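Long-range contacts in cell shape-determining protein MreC (Listeria monocytogenes, PDB 2J5U), which probably takes part in forming and maintaining the shape of the bacterial cell: residues 66-71 and 223-228; 172-177 and 192-197; 83-88 and 127-132. All blocks are in the same frame, centred on the assembly; numbering follows the deposited sequence.

Contact 1 closes one six-stranded antiparallel barrel, contact 3 ties a loop to it, and contact 2 lies in the other barrel. In the first barrel, strand 68-77 of contact 1 is the sheet neighbour of strand 86-89 of contact 3, whereas contact 2 pairs strands 175-178 and 190-199. Along the chain, contact 1 (66-71 with 223-228) has the widest span, and contact 3 and then contact 2 close within it. Their centres lie about 22 to 24 Å apart, and contacts 1 and 2 fall on opposite sides of the chain's centre. Segment 127-132 lies in the loop between the barrels, and contacts 1 and 2 both reach the second subunit, in keeping with a dimeric building block.

Contact 1: residues 66-71 and 223-228; sequences RDYDPL and TVLKRS
Residues Y68-L71 and T223-R227 pair as antiparallel strands near the protein surface, where the first strand of a barrel meets its last. D69 and K226 exchange two backbone bonds, the straighter running from K226 N to D69 O at 2.9 Å. L71 and V224 do the same, with V224 N on L71 O at 2.8 Å. Between them P70 faces L225 as a non-hydrogen-bonded pair. The sheet is thereby closed into a six-stranded barrel, one of two in a protein whose core is grouped with the PA clan of chymotrypsin-like folds. On the face bearing Y68, P70 and L225, Y68 CG sits between its backbone N and carbonyl carbon (chi1 66°), which sets the ring obliquely beside L225 CD2, 3.7 Å from Y68 CE2; that methyl also touches P70 CB. The other face carries D69 and K226 side by side; D69 OD1 and K226 NZ are 4.3 Å apart, too far for a salt bridge. Past the strand ends, S228 N bonds to D67 O at 3.2 Å from well above the carbonyl plane. The R227 guanidinium hydrogen-bonds to G180 O and F185 O of its own chain and to I76 O of the second subunit.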
ATOM      1  N   ARG A  66      12.376 -50.512 -31.594  1.00 64.58           N
ATOM      2  CA  ARG A  66      13.388 -50.739 -32.636  1.00 65.13           C
ATOM      3  C   ARG A  66      14.685 -51.423 -32.214  1.00 64.75           C
ATOM      4  O   ARG A  66      15.497 -51.768 -33.066  1.00 62.52           O
ATOM      5  CB  ARG A  66      13.763 -49.428 -33.318  1.00 65.63           C
ATOM      6  CG  ARG A  66      12.787 -48.313 -33.097  1.00 70.90           C
ATOM      7  CD  ARG A  66      13.221 -47.078 -33.855  1.00 72.88           C
ATOM      8  NE  ARG A  66      13.283 -47.322 -35.291  1.00 74.32           N
ATOM      9  CZ  ARG A  66      14.407 -47.294 -35.996  1.00 76.50           C
ATOM     10  NH1 ARG A  66      14.374 -47.527 -37.306  1.00 74.73           N
ATOM     11  NH2 ARG A  66      15.561 -47.033 -35.384  1.00 75.11           N
ATOM     12  N   ASP A  67      14.887 -51.628 -30.918  1.00 66.62           N
ATOM     13  CA  ASP A  67      16.126 -52.239 -30.450  1.00 68.84           C
ATOM     14  C   ASP A  67      16.234 -53.740 -30.691  1.00 68.42           C
ATOM     15  O   ASP A  67      15.228 -54.440 -30.753  1.00 69.71           O
ATOM     16  CB  ASP A  67      16.324 -51.930 -28.962  1.00 71.03           C
ATOM     17  CG  ASP A  67      16.446 -50.437 -28.693  1.00 75.90           C
ATOM     18  OD1 ASP A  67      17.095 -49.752 -29.515  1.00 77.66           O
ATOM     19  OD2 ASP A  67      15.905 -49.946 -27.672  1.00 77.00           O
ATOM     20  N   TYR A  68      17.464 -54.231 -30.827  1.00 68.16           N
ATOM     21  CA  TYR A  68      17.689 -55.656 -31.047  1.00 66.57           C
ATOM     22  C   TYR A  68      19.156 -56.089 -30.947  1.00 67.89           C
ATOM     23  O   TYR A  68      20.063 -55.281 -31.118  1.00 69.33           O
ATOM     24  CB  TYR A  68      17.149 -56.060 -32.422  1.00 63.80           C
ATOM     25  CG  TYR A  68      17.889 -55.437 -33.578  1.00 60.07           C
ATOM     26  CD1 TYR A  68      17.349 -54.364 -34.275  1.00 59.13           C
ATOM     27  CD2 TYR A  68      19.154 -55.897 -33.949  1.00 59.73           C
ATOM     28  CE1 TYR A  68      18.047 -53.762 -35.312  1.00 57.21           C
ATOM     29  CE2 TYR A  68      19.864 -55.299 -34.978  1.00 57.55           C
ATOM     30  CZ  TYR A  68      19.307 -54.231 -35.655  1.00 58.92           C
ATOM     31  OH  TYR A  68      20.025 -53.607 -36.648  1.00 59.69           O
ATOM     32  N   ASP A  69      19.370 -57.374 -30.670  1.00 69.78           N
ATOM     33  CA  ASP A  69      20.703 -57.973 -30.585  1.00 70.80           C
ATOM     34  C   ASP A  69      20.856 -58.853 -31.811  1.00 68.99           C
ATOM     35  O   ASP A  69      20.107 -59.808 -31.978  1.00 69.29           O
ATOM     36  CB  ASP A  69      20.827 -58.870 -29.359  1.00 75.42           C
ATOM     37  CG  ASP A  69      20.902 -58.095 -28.073  1.00 80.17           C
ATOM     38  OD1 ASP A  69      20.756 -58.721 -26.993  1.00 83.63           O
ATOM     39  OD2 ASP A  69      21.120 -56.867 -28.146  1.00 82.85           O
ATOM     40  N   PRO A  70      21.821 -58.549 -32.685  1.00 67.86           N
ATOM     41  CA  PRO A  70      22.013 -59.367 -33.889  1.00 66.99           C
ATOM     42  C   PRO A  70      22.980 -60.538 -33.698  1.00 66.04           C
ATOM     43  O   PRO A  70      23.809 -60.531 -32.786  1.00 66.44           O
ATOM     44  CB  PRO A  70      22.543 -58.355 -34.895  1.00 66.46           C
ATOM     45  CG  PRO A  70      23.415 -57.500 -34.035  1.00 65.85           C
ATOM     46  CD  PRO A  70      22.559 -57.278 -32.797  1.00 67.28           C
ATOM     47  N   LEU A  71      22.847 -61.553 -34.550  1.00 64.12           N
ATOM     48  CA  LEU A  71      23.734 -62.714 -34.520  1.00 62.33           C
ATOM     49  C   LEU A  71      24.016 -63.078 -35.969  1.00 61.95           C
ATOM     50  O   LEU A  71      23.091 -63.234 -36.769  1.00 62.80           O
ATOM     51  CB  LEU A  71      23.089 -63.908 -33.824  1.00 60.63           C
ATOM     52  CG  LEU A  71      24.087 -64.901 -33.216  1.00 61.98           C
ATOM     53  CD1 LEU A  71      23.358 -66.171 -32.819  1.00 63.23           C
ATOM     54  CD2 LEU A  71      25.186 -65.233 -34.204  1.00 63.57           C
ATOM     55  N   THR A 223      21.830 -62.536 -40.983  1.00 53.98           N
ATOM     56  CA  THR A 223      21.779 -62.083 -39.587  1.00 54.36           C
ATOM     57  C   THR A 223      20.441 -62.288 -38.864  1.00 52.24           C
ATOM     58  O   THR A 223      19.386 -61.822 -39.313  1.00 52.05           O
ATOM     59  CB  THR A 223      22.164 -60.596 -39.480  1.00 54.82           C
ATOM     60  OG1 THR A 223      23.432 -60.401 -40.104  1.00 58.36           O
ATOM     61  CG2 THR A 223      22.281 -60.174 -38.029  1.00 54.53           C
ATOM     62  N   VAL A 224      20.499 -62.978 -37.731  1.00 50.89           N
ATOM     63  CA  VAL A 224      19.305 -63.247 -36.937  1.00 51.32           C
ATOM     64  C   VAL A 224      19.164 -62.175 -35.850  1.00 52.62           C
ATOM     65  O   VAL A 224      20.074 -61.962 -35.056  1.00 52.66           O
ATOM     66  CB  VAL A 224      19.382 -64.645 -36.273  1.00 49.37           C
ATOM     67  CG1 VAL A 224      18.115 -64.931 -35.496  1.00 49.95           C
ATOM     68  CG2 VAL A 224      19.579 -65.704 -37.317  1.00 48.05           C
ATOM     69  N   LEU A 225      18.015 -61.508 -35.824  1.00 54.39           N
ATOM     70  CA  LEU A 225      17.746 -60.449 -34.854  1.00 53.87           C
ATOM     71  C   LEU A 225      16.887 -60.850 -33.658  1.00 53.79           C
ATOM     72  O   LEU A 225      15.763 -61.302 -33.818  1.00 53.71           O
ATOM     73  CB  LEU A 225      17.056 -59.269 -35.548  1.00 51.93           C
ATOM     74  CG  LEU A 225      17.632 -58.839 -36.896  1.00 53.26           C
ATOM     75  CD1 LEU A 225      16.861 -57.643 -37.421  1.00 51.70           C
ATOM     76  CD2 LEU A 225      19.110 -58.519 -36.740  1.00 51.24           C
ATOM     77  N   LYS A 226      17.420 -60.677 -32.458  1.00 55.99           N
ATOM     78  CA  LYS A 226      16.650 -60.956 -31.254  1.00 58.17           C
ATOM     79  C   LYS A 226      15.921 -59.635 -30.999  1.00 57.81           C
ATOM     80  O   LYS A 226      16.544 -58.577 -30.992  1.00 58.67           O
ATOM     81  CB  LYS A 226      17.580 -61.276 -30.082  1.00 60.45           C
ATOM     82  CG  LYS A 226      16.883 -61.377 -28.730  1.00 64.17           C
ATOM     83  CD  LYS A 226      17.896 -61.507 -27.600  1.00 69.36           C
ATOM     84  CE  LYS A 226      17.213 -61.531 -26.233  1.00 75.32           C
ATOM     85  NZ  LYS A 226      18.195 -61.651 -25.100  1.00 78.16           N
ATOM     86  N   ARG A 227      14.608 -59.673 -30.822  1.00 57.27           N
ATOM     87  CA  ARG A 227      13.855 -58.439 -30.577  1.00 55.91           C
ATOM     88  C   ARG A 227      13.985 -58.046 -29.113  1.00 56.03           C
ATOM     89  O   ARG A 227      13.839 -58.893 -28.232  1.00 54.31           O
ATOM     90  CB  ARG A 227      12.378 -58.635 -30.946  1.00 53.96           C
ATOM     91  CG  ARG A 227      11.427 -57.630 -30.335  1.00 52.45           C
ATOM     92  CD  ARG A 227      10.041 -57.835 -30.886  1.00 53.71           C
ATOM     93  NE  ARG A 227       9.008 -57.268 -30.029  1.00 52.18           N
ATOM     94  CZ  ARG A 227       7.896 -56.706 -30.486  1.00 53.13           C
ATOM     95  NH1 ARG A 227       6.996 -56.219 -29.643  1.00 55.15           N
ATOM     96  NH2 ARG A 227       7.692 -56.615 -31.793  1.00 52.32           N
ATOM     97  N   SER A 228      14.265 -56.772 -28.853  1.00 57.46           N
ATOM     98  CA  SER A 228      14.420 -56.305 -27.472  1.00 58.87           C
ATOM     99  C   SER A 228      13.084 -56.014 -26.824  1.00 58.66           C
ATOM    100  O   SER A 228      12.844 -56.393 -25.688  1.00 58.09           O
ATOM    101  CB  SER A 228      15.274 -55.038 -27.410  1.00 58.78           C
ATOM    102  OG  SER A 228      16.585 -55.286 -27.867  1.00 61.94           O
TER

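Contact 2: residues 172-177 and 192-197; sequences KGQKVV and GTIEKV
The carbonyl oxygen of Q174 is met by two groups of the opposite strand: I194 N donates a nearly straight hydrogen bond to Q174 O at 3.0 Å, in the carbonyl plane, and T193 CA adds a CA-H...O contact. The carbonyl of I194 in turn accepts from G173 N, at a less straight N-H...O angle of 141°. I194 therefore uses both its backbone N and O on adjacent residues, G173 and Q174, before regular strand pairing begins. There V176 N binds G192 O at 3.0 Å, answered by a weak bond from G192 N to V176 O. G173 takes a positive phi (119°), a region readily open to glycine, and the T193 methyl CG2 comes over its alpha carbon, 3.4 Å from G173 CA.

At the solvent end, K172 and E195 lie alongside each other. The lysine chain is fully extended, whereas E195 bends at chi2 (67°), which turns its carboxylate back across the contact; K172 NZ and E195 OE2 make a salt bridge of 3.2 Å. On the buried side, I194 CD1 rests against Q174 CB at 3.9 Å, and the V176 and I194 side chains cross at about a right angle, V176 CG2 lying 4.2 Å from I194 CG1.

Together the segments form part of the beta hairpin of strands 175-178 and 190-199. E195 and K196 both face F209 of strand 205-212, forming a classic beta bulge. Strand 175-178 also bonds to K138 and Q140 at strand 135-139 and just beyond it, closing the second barrel; V176 packs on A137 and I210, I194 on V139 and F170, while K175 NZ forms a salt bridge with E42 OE1, in helix 31-58 of the second subunit.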
ATOM      1  N   LYS A 172       4.797 -45.057 -56.222  1.00 77.15           N
ATOM      2  CA  LYS A 172       5.848 -46.025 -56.489  1.00 76.45           C
ATOM      3  C   LYS A 172       7.189 -45.513 -55.970  1.00 75.02           C
ATOM      4  O   LYS A 172       7.626 -44.430 -56.351  1.00 75.66           O
ATOM      5  CB  LYS A 172       5.949 -46.282 -57.994  1.00 78.18           C
ATOM      6  CG  LYS A 172       7.224 -46.996 -58.404  1.00 80.32           C
ATOM      7  CD  LYS A 172       7.297 -47.197 -59.903  1.00 81.29           C
ATOM      8  CE  LYS A 172       8.593 -47.883 -60.280  1.00 81.66           C
ATOM      9  NZ  LYS A 172       8.702 -48.047 -61.748  1.00 83.05           N
ATOM     10  N   GLY A 173       7.838 -46.287 -55.101  1.00 72.60           N
ATOM     11  CA  GLY A 173       9.126 -45.875 -54.569  1.00 69.38           C
ATOM     12  C   GLY A 173       9.164 -45.700 -53.062  1.00 68.07           C
ATOM     13  O   GLY A 173      10.242 -45.557 -52.460  1.00 66.37           O
ATOM     14  N   GLN A 174       7.987 -45.692 -52.443  1.00 67.17           N
ATOM     15  CA  GLN A 174       7.922 -45.545 -50.995  1.00 66.59           C
ATOM     16  C   GLN A 174       8.523 -46.789 -50.359  1.00 65.10           C
ATOM     17  O   GLN A 174       8.339 -47.911 -50.849  1.00 64.08           O
ATOM     18  CB  GLN A 174       6.476 -45.370 -50.522  1.00 67.32           C
ATOM     19  CG  GLN A 174       5.766 -44.161 -51.101  1.00 69.53           C
ATOM     20  CD  GLN A 174       4.443 -43.887 -50.416  1.00 71.12           C
ATOM     21  OE1 GLN A 174       4.411 -43.460 -49.260  1.00 72.60           O
ATOM     22  NE2 GLN A 174       3.343 -44.141 -51.121  1.00 71.19           N
ATOM     23  N   LYS A 175       9.251 -46.585 -49.269  1.00 63.61           N
ATOM     24  CA  LYS A 175       9.881 -47.692 -48.581  1.00 61.31           C
ATOM     25  C   LYS A 175       8.933 -48.367 -47.608  1.00 59.65           C
ATOM     26  O   LYS A 175       8.069 -47.725 -47.006  1.00 59.38           O
ATOM     27  CB  LYS A 175      11.133 -47.196 -47.875  1.00 61.59           C
ATOM     28  CG  LYS A 175      11.960 -46.382 -48.831  1.00 65.63           C
ATOM     29  CD  LYS A 175      13.425 -46.361 -48.503  1.00 68.59           C
ATOM     30  CE  LYS A 175      14.135 -45.482 -49.517  1.00 70.58           C
ATOM     31  NZ  LYS A 175      15.597 -45.489 -49.309  1.00 74.65           N
ATOM     32  N   VAL A 176       9.085 -49.681 -47.496  1.00 57.10           N
ATOM     33  CA  VAL A 176       8.270 -50.488 -46.603  1.00 54.59           C
ATOM     34  C   VAL A 176       9.199 -51.114 -45.573  1.00 52.95           C
ATOM     35  O   VAL A 176      10.245 -51.663 -45.913  1.00 51.92           O
ATOM     36  CB  VAL A 176       7.519 -51.594 -47.387  1.00 54.32           C
ATOM     37  CG1 VAL A 176       6.764 -52.495 -46.430  1.00 54.27           C
ATOM     38  CG2 VAL A 176       6.554 -50.959 -48.365  1.00 52.89           C
ATOM     39  N   VAL A 177       8.822 -51.012 -44.306  1.00 53.08           N
ATOM     40  CA  VAL A 177       9.642 -51.562 -43.233  1.00 52.31           C
ATOM     41  C   VAL A 177       8.789 -52.347 -42.254  1.00 50.87           C
ATOM     42  O   VAL A 177       7.569 -52.317 -42.327  1.00 51.67           O
ATOM     43  CB  VAL A 177      10.383 -50.436 -42.463  1.00 53.66           C
ATOM     44  CG1 VAL A 177      11.256 -49.656 -43.411  1.00 52.66           C
ATOM     45  CG2 VAL A 177       9.385 -49.513 -41.794  1.00 53.34           C
ATOM     46  N   GLY A 192      11.217 -53.628 -48.610  1.00 60.62           N
ATOM     47  CA  GLY A 192      11.271 -53.397 -50.040  1.00 60.59           C
ATOM     48  C   GLY A 192      10.671 -52.080 -50.487  1.00 61.49           C
ATOM     49  O   GLY A 192      10.509 -51.157 -49.694  1.00 62.19           O
ATOM     50  N   THR A 193      10.306 -52.007 -51.763  1.00 62.62           N
ATOM     51  CA  THR A 193       9.759 -50.789 -52.343  1.00 62.90           C
ATOM     52  C   THR A 193       8.407 -50.967 -53.001  1.00 63.80           C
ATOM     53  O   THR A 193       8.177 -51.968 -53.675  1.00 65.20           O
ATOM     54  CB  THR A 193      10.728 -50.256 -53.395  1.00 63.23           C
ATOM     55  OG1 THR A 193      11.911 -49.783 -52.744  1.00 64.66           O
ATOM     56  CG2 THR A 193      10.094 -49.142 -54.202  1.00 64.69           C
ATOM     57  N   ILE A 194       7.503 -50.005 -52.813  1.00 65.01           N
ATOM     58  CA  ILE A 194       6.204 -50.119 -53.468  1.00 66.24           C
ATOM     59  C   ILE A 194       6.519 -50.031 -54.944  1.00 68.68           C
ATOM     60  O   ILE A 194       7.307 -49.191 -55.379  1.00 69.49           O
ATOM     61  CB  ILE A 194       5.234 -48.982 -53.112  1.00 64.82           C
ATOM     62  CG1 ILE A 194       4.787 -49.109 -51.659  1.00 65.12           C
ATOM     63  CG2 ILE A 194       4.022 -49.044 -54.024  1.00 62.14           C
ATOM     64  CD1 ILE A 194       3.765 -48.075 -51.244  1.00 64.73           C
ATOM     65  N   GLU A 195       5.906 -50.902 -55.720  1.00 71.31           N
ATOM     66  CA  GLU A 195       6.169 -50.925 -57.137  1.00 73.47           C
ATOM     67  C   GLU A 195       4.880 -50.689 -57.884  1.00 74.31           C
ATOM     68  O   GLU A 195       4.853 -49.983 -58.885  1.00 75.58           O
ATOM     69  CB  GLU A 195       6.740 -52.290 -57.502  1.00 75.86           C
ATOM     70  CG  GLU A 195       7.147 -52.457 -58.941  1.00 80.86           C
ATOM     71  CD  GLU A 195       8.317 -51.580 -59.301  1.00 84.47           C
ATOM     72  OE1 GLU A 195       9.279 -51.511 -58.498  1.00 86.70           O
ATOM     73  OE2 GLU A 195       8.275 -50.965 -60.388  1.00 86.38           O
ATOM     74  N   LYS A 196       3.807 -51.273 -57.369  1.00 74.96           N
ATOM     75  CA  LYS A 196       2.495 -51.186 -57.993  1.00 75.34           C
ATOM     76  C   LYS A 196       1.456 -51.019 -56.880  1.00 75.76           C
ATOM     77  O   LYS A 196       1.660 -51.489 -55.762  1.00 75.68           O
ATOM     78  CB  LYS A 196       2.252 -52.494 -58.762  1.00 76.47           C
ATOM     79  CG  LYS A 196       1.302 -52.434 -59.941  1.00 78.07           C
ATOM     80  CD  LYS A 196       1.166 -53.804 -60.644  1.00 79.72           C
ATOM     81  CE  LYS A 196       0.334 -54.810 -59.837  1.00 82.12           C
ATOM     82  NZ  LYS A 196       0.161 -56.150 -60.500  1.00 83.27           N
ATOM     83  N   VAL A 197       0.351 -50.345 -57.181  1.00 76.14           N
ATOM     84  CA  VAL A 197      -0.713 -50.146 -56.195  1.00 76.62           C
ATOM     85  C   VAL A 197      -2.081 -50.364 -56.830  1.00 77.70           C
ATOM     86  O   VAL A 197      -2.290 -50.025 -57.990  1.00 78.86           O
ATOM     87  CB  VAL A 197      -0.705 -48.719 -55.610  1.00 75.36           C
ATOM     88  CG1 VAL A 197      -1.853 -48.567 -54.633  1.00 73.21           C
ATOM     89  CG2 VAL A 197       0.616 -48.430 -54.923  1.00 75.11           C
TER

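Contact 3: residues 83-88 and 127-132; sequences WNDQVE and TSSDVK
The carboxylate oxygen D85 OD1 takes two hydrogen bonds from one residue: S129 N at 2.7 Å and S129 OG at 3.0 Å. Both donors arrive on the syn side and from the same face of the carboxylate, somewhat out of its plane. This works because the serine OG stands between its own backbone N and carbonyl carbon (chi1 58°), so that hydroxyl and amide both point at the same carboxylate oxygen. One residue before D85 and two before S129, T127 OG1 donates to N84 O at 2.8 Å, and S128 CA makes a CA-H...O contact to the same carbonyl. The loop that presents these donors is itself folded by side chains. S128 OG accepts from D130 N at 3.1 Å in an ST turn, and D130 OD1 accepts from K132 N in an Asx turn. In segment 83-88, a backbone bond ties D85 to L125 of strand 121-125, while W83 is anchored through NE1 to Y217 O and makes a cation-pi contact with R78. The link between the barrels is thus pinned to the loop just before strand 86-89, and the two donors on one oxygen would probably stabilise D85 in its charged form.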
ATOM      1  N   TRP A  83      13.610 -74.503 -52.911  1.00 58.96           N
ATOM      2  CA  TRP A  83      14.550 -73.391 -52.909  1.00 58.40           C
ATOM      3  C   TRP A  83      14.018 -72.062 -52.370  1.00 59.22           C
ATOM      4  O   TRP A  83      14.689 -71.389 -51.586  1.00 60.15           O
ATOM      5  CB  TRP A  83      15.066 -73.189 -54.335  1.00 56.72           C
ATOM      6  CG  TRP A  83      16.307 -72.367 -54.431  1.00 53.57           C
ATOM      7  CD1 TRP A  83      16.397 -71.041 -54.742  1.00 52.69           C
ATOM      8  CD2 TRP A  83      17.644 -72.814 -54.185  1.00 50.56           C
ATOM      9  NE1 TRP A  83      17.711 -70.633 -54.701  1.00 52.66           N
ATOM     10  CE2 TRP A  83      18.496 -71.701 -54.357  1.00 50.26           C
ATOM     11  CE3 TRP A  83      18.202 -74.047 -53.826  1.00 51.09           C
ATOM     12  CZ2 TRP A  83      19.877 -71.782 -54.186  1.00 48.69           C
ATOM     13  CZ3 TRP A  83      19.579 -74.132 -53.654  1.00 49.45           C
ATOM     14  CH2 TRP A  83      20.401 -73.001 -53.830  1.00 49.20           C
ATOM     15  N   ASN A  84      12.819 -71.684 -52.792  1.00 59.09           N
ATOM     16  CA  ASN A  84      12.238 -70.418 -52.368  1.00 59.99           C
ATOM     17  C   ASN A  84      11.443 -70.446 -51.079  1.00 59.39           C
ATOM     18  O   ASN A  84      10.900 -69.430 -50.661  1.00 61.73           O
ATOM     19  CB  ASN A  84      11.347 -69.856 -53.471  1.00 60.86           C
ATOM     20  CG  ASN A  84      12.128 -69.482 -54.696  1.00 63.45           C
ATOM     21  OD1 ASN A  84      13.263 -69.009 -54.598  1.00 63.07           O
ATOM     22  ND2 ASN A  84      11.529 -69.675 -55.862  1.00 64.48           N
ATOM     23  N   ASP A  85      11.373 -71.600 -50.446  1.00 57.88           N
ATOM     24  CA  ASP A  85      10.607 -71.702 -49.223  1.00 59.16           C
ATOM     25  C   ASP A  85      11.452 -71.645 -47.969  1.00 58.21           C
ATOM     26  O   ASP A  85      11.091 -71.029 -46.964  1.00 58.73           O
ATOM     27  CB  ASP A  85       9.840 -73.033 -49.174  1.00 59.24           C
ATOM     28  CG  ASP A  85       8.680 -73.087 -50.138  1.00 64.53           C
ATOM     29  OD1 ASP A  85       8.145 -72.011 -50.504  1.00 66.85           O
ATOM     30  OD2 ASP A  85       8.282 -74.216 -50.508  1.00 65.66           O
ATOM     31  N   GLN A  86      12.616 -72.251 -48.049  1.00 58.19           N
ATOM     32  CA  GLN A  86      13.378 -72.411 -46.851  1.00 58.78           C
ATOM     33  C   GLN A  86      14.879 -72.499 -47.015  1.00 57.54           C
ATOM     34  O   GLN A  86      15.399 -72.781 -48.089  1.00 58.11           O
ATOM     35  CB  GLN A  86      12.770 -73.660 -46.235  1.00 60.43           C
ATOM     36  CG  GLN A  86      13.452 -74.393 -45.183  1.00 63.95           C
ATOM     37  CD  GLN A  86      12.588 -75.575 -44.802  1.00 64.73           C
ATOM     38  OE1 GLN A  86      11.374 -75.433 -44.652  1.00 61.67           O
ATOM     39  NE2 GLN A  86      13.199 -76.742 -44.647  1.00 65.09           N
ATOM     40  N   VAL A  87      15.563 -72.257 -45.914  1.00 56.52           N
ATOM     41  CA  VAL A  87      17.005 -72.262 -45.878  1.00 56.09           C
ATOM     42  C   VAL A  87      17.422 -72.707 -44.473  1.00 57.41           C
ATOM     43  O   VAL A  87      16.653 -72.586 -43.517  1.00 57.69           O
ATOM     44  CB  VAL A  87      17.508 -70.831 -46.212  1.00 55.67           C
ATOM     45  CG1 VAL A  87      18.735 -70.489 -45.427  1.00 54.54           C
ATOM     46  CG2 VAL A  87      17.774 -70.722 -47.699  1.00 54.08           C
ATOM     47  N   GLU A  88      18.626 -73.248 -44.345  1.00 58.21           N
ATOM     48  CA  GLU A  88      19.106 -73.686 -43.041  1.00 61.23           C
ATOM     49  C   GLU A  88      20.372 -72.928 -42.629  1.00 60.66           C
ATOM     50  O   GLU A  88      21.286 -72.759 -43.434  1.00 60.55           O
ATOM     51  CB  GLU A  88      19.385 -75.167 -43.087  1.00 65.44           C
ATOM     52  CG  GLU A  88      19.328 -75.811 -41.750  1.00 74.62           C
ATOM     53  CD  GLU A  88      18.449 -77.049 -41.762  1.00 81.70           C
ATOM     54  OE1 GLU A  88      18.553 -77.869 -40.808  1.00 83.57           O
ATOM     55  OE2 GLU A  88      17.652 -77.192 -42.726  1.00 84.13           O
ATOM     56  N   THR A 127       9.903 -65.222 -49.791  1.00 52.43           N
ATOM     57  CA  THR A 127       9.448 -65.818 -51.054  1.00 52.36           C
ATOM     58  C   THR A 127       8.717 -67.155 -50.890  1.00 53.04           C
ATOM     59  O   THR A 127       8.310 -67.766 -51.872  1.00 53.61           O
ATOM     60  CB  THR A 127      10.628 -66.049 -52.040  1.00 50.80           C
ATOM     61  OG1 THR A 127      11.623 -66.868 -51.416  1.00 49.61           O
ATOM     62  CG2 THR A 127      11.249 -64.734 -52.457  1.00 50.64           C
ATOM     63  N   SER A 128       8.548 -67.605 -49.653  1.00 53.26           N
ATOM     64  CA  SER A 128       7.874 -68.871 -49.394  1.00 55.13           C
ATOM     65  C   SER A 128       6.490 -68.999 -50.018  1.00 55.81           C
ATOM     66  O   SER A 128       5.789 -68.005 -50.224  1.00 56.43           O
ATOM     67  CB  SER A 128       7.754 -69.096 -47.894  1.00 55.88           C
ATOM     68  OG  SER A 128       6.999 -70.259 -47.623  1.00 56.19           O
ATOM     69  N   SER A 129       6.098 -70.236 -50.304  1.00 56.37           N
ATOM     70  CA  SER A 129       4.789 -70.501 -50.888  1.00 58.51           C
ATOM     71  C   SER A 129       3.722 -70.778 -49.831  1.00 59.58           C
ATOM     72  O   SER A 129       2.598 -71.141 -50.169  1.00 60.66           O
ATOM     73  CB  SER A 129       4.864 -71.681 -51.859  1.00 57.37           C
ATOM     74  OG  SER A 129       5.345 -72.840 -51.207  1.00 59.03           O
ATOM     75  N   ASP A 130       4.070 -70.608 -48.558  1.00 61.17           N
ATOM     76  CA  ASP A 130       3.122 -70.833 -47.465  1.00 63.01           C
ATOM     77  C   ASP A 130       2.171 -69.649 -47.373  1.00 61.91           C
ATOM     78  O   ASP A 130       2.576 -68.585 -46.947  1.00 63.41           O
ATOM     79  CB  ASP A 130       3.863 -70.963 -46.138  1.00 66.24           C
ATOM     80  CG  ASP A 130       2.957 -71.417 -45.008  1.00 69.26           C
ATOM     81  OD1 ASP A 130       1.808 -70.936 -44.931  1.00 68.65           O
ATOM     82  OD2 ASP A 130       3.394 -72.254 -44.191  1.00 72.16           O
ATOM     83  N   VAL A 131       0.911 -69.832 -47.747  1.00 60.86           N
ATOM     84  CA  VAL A 131      -0.061 -68.741 -47.716  1.00 61.31           C
ATOM     85  C   VAL A 131      -0.280 -68.105 -46.325  1.00 62.69           C
ATOM     86  O   VAL A 131      -0.735 -66.966 -46.214  1.00 60.65           O
ATOM     87  CB  VAL A 131      -1.425 -69.218 -48.272  1.00 61.56           C
ATOM     88  CG1 VAL A 131      -2.066 -70.205 -47.315  1.00 60.09           C
ATOM     89  CG2 VAL A 131      -2.333 -68.038 -48.505  1.00 62.46           C
ATOM     90  N   LYS A 132       0.043 -68.841 -45.269  1.00 63.83           N
ATOM     91  CA  LYS A 132      -0.124 -68.334 -43.913  1.00 65.44           C
ATOM     92  C   LYS A 132       1.041 -67.415 -43.516  1.00 64.62           C
ATOM     93  O   LYS A 132       0.970 -66.708 -42.508  1.00 64.23           O
ATOM     94  CB  LYS A 132      -0.187 -69.498 -42.915  1.00 67.13           C
ATOM     95  CG  LYS A 132      -1.320 -70.501 -43.118  1.00 70.36           C
ATOM     96  CD  LYS A 132      -1.048 -71.808 -42.325  1.00 73.03           C
ATOM     97  CE  LYS A 132       0.307 -72.430 -42.720  1.00 73.35           C
ATOM     98  NZ  LYS A 132       0.558 -73.805 -42.196  1.00 75.55           N
TER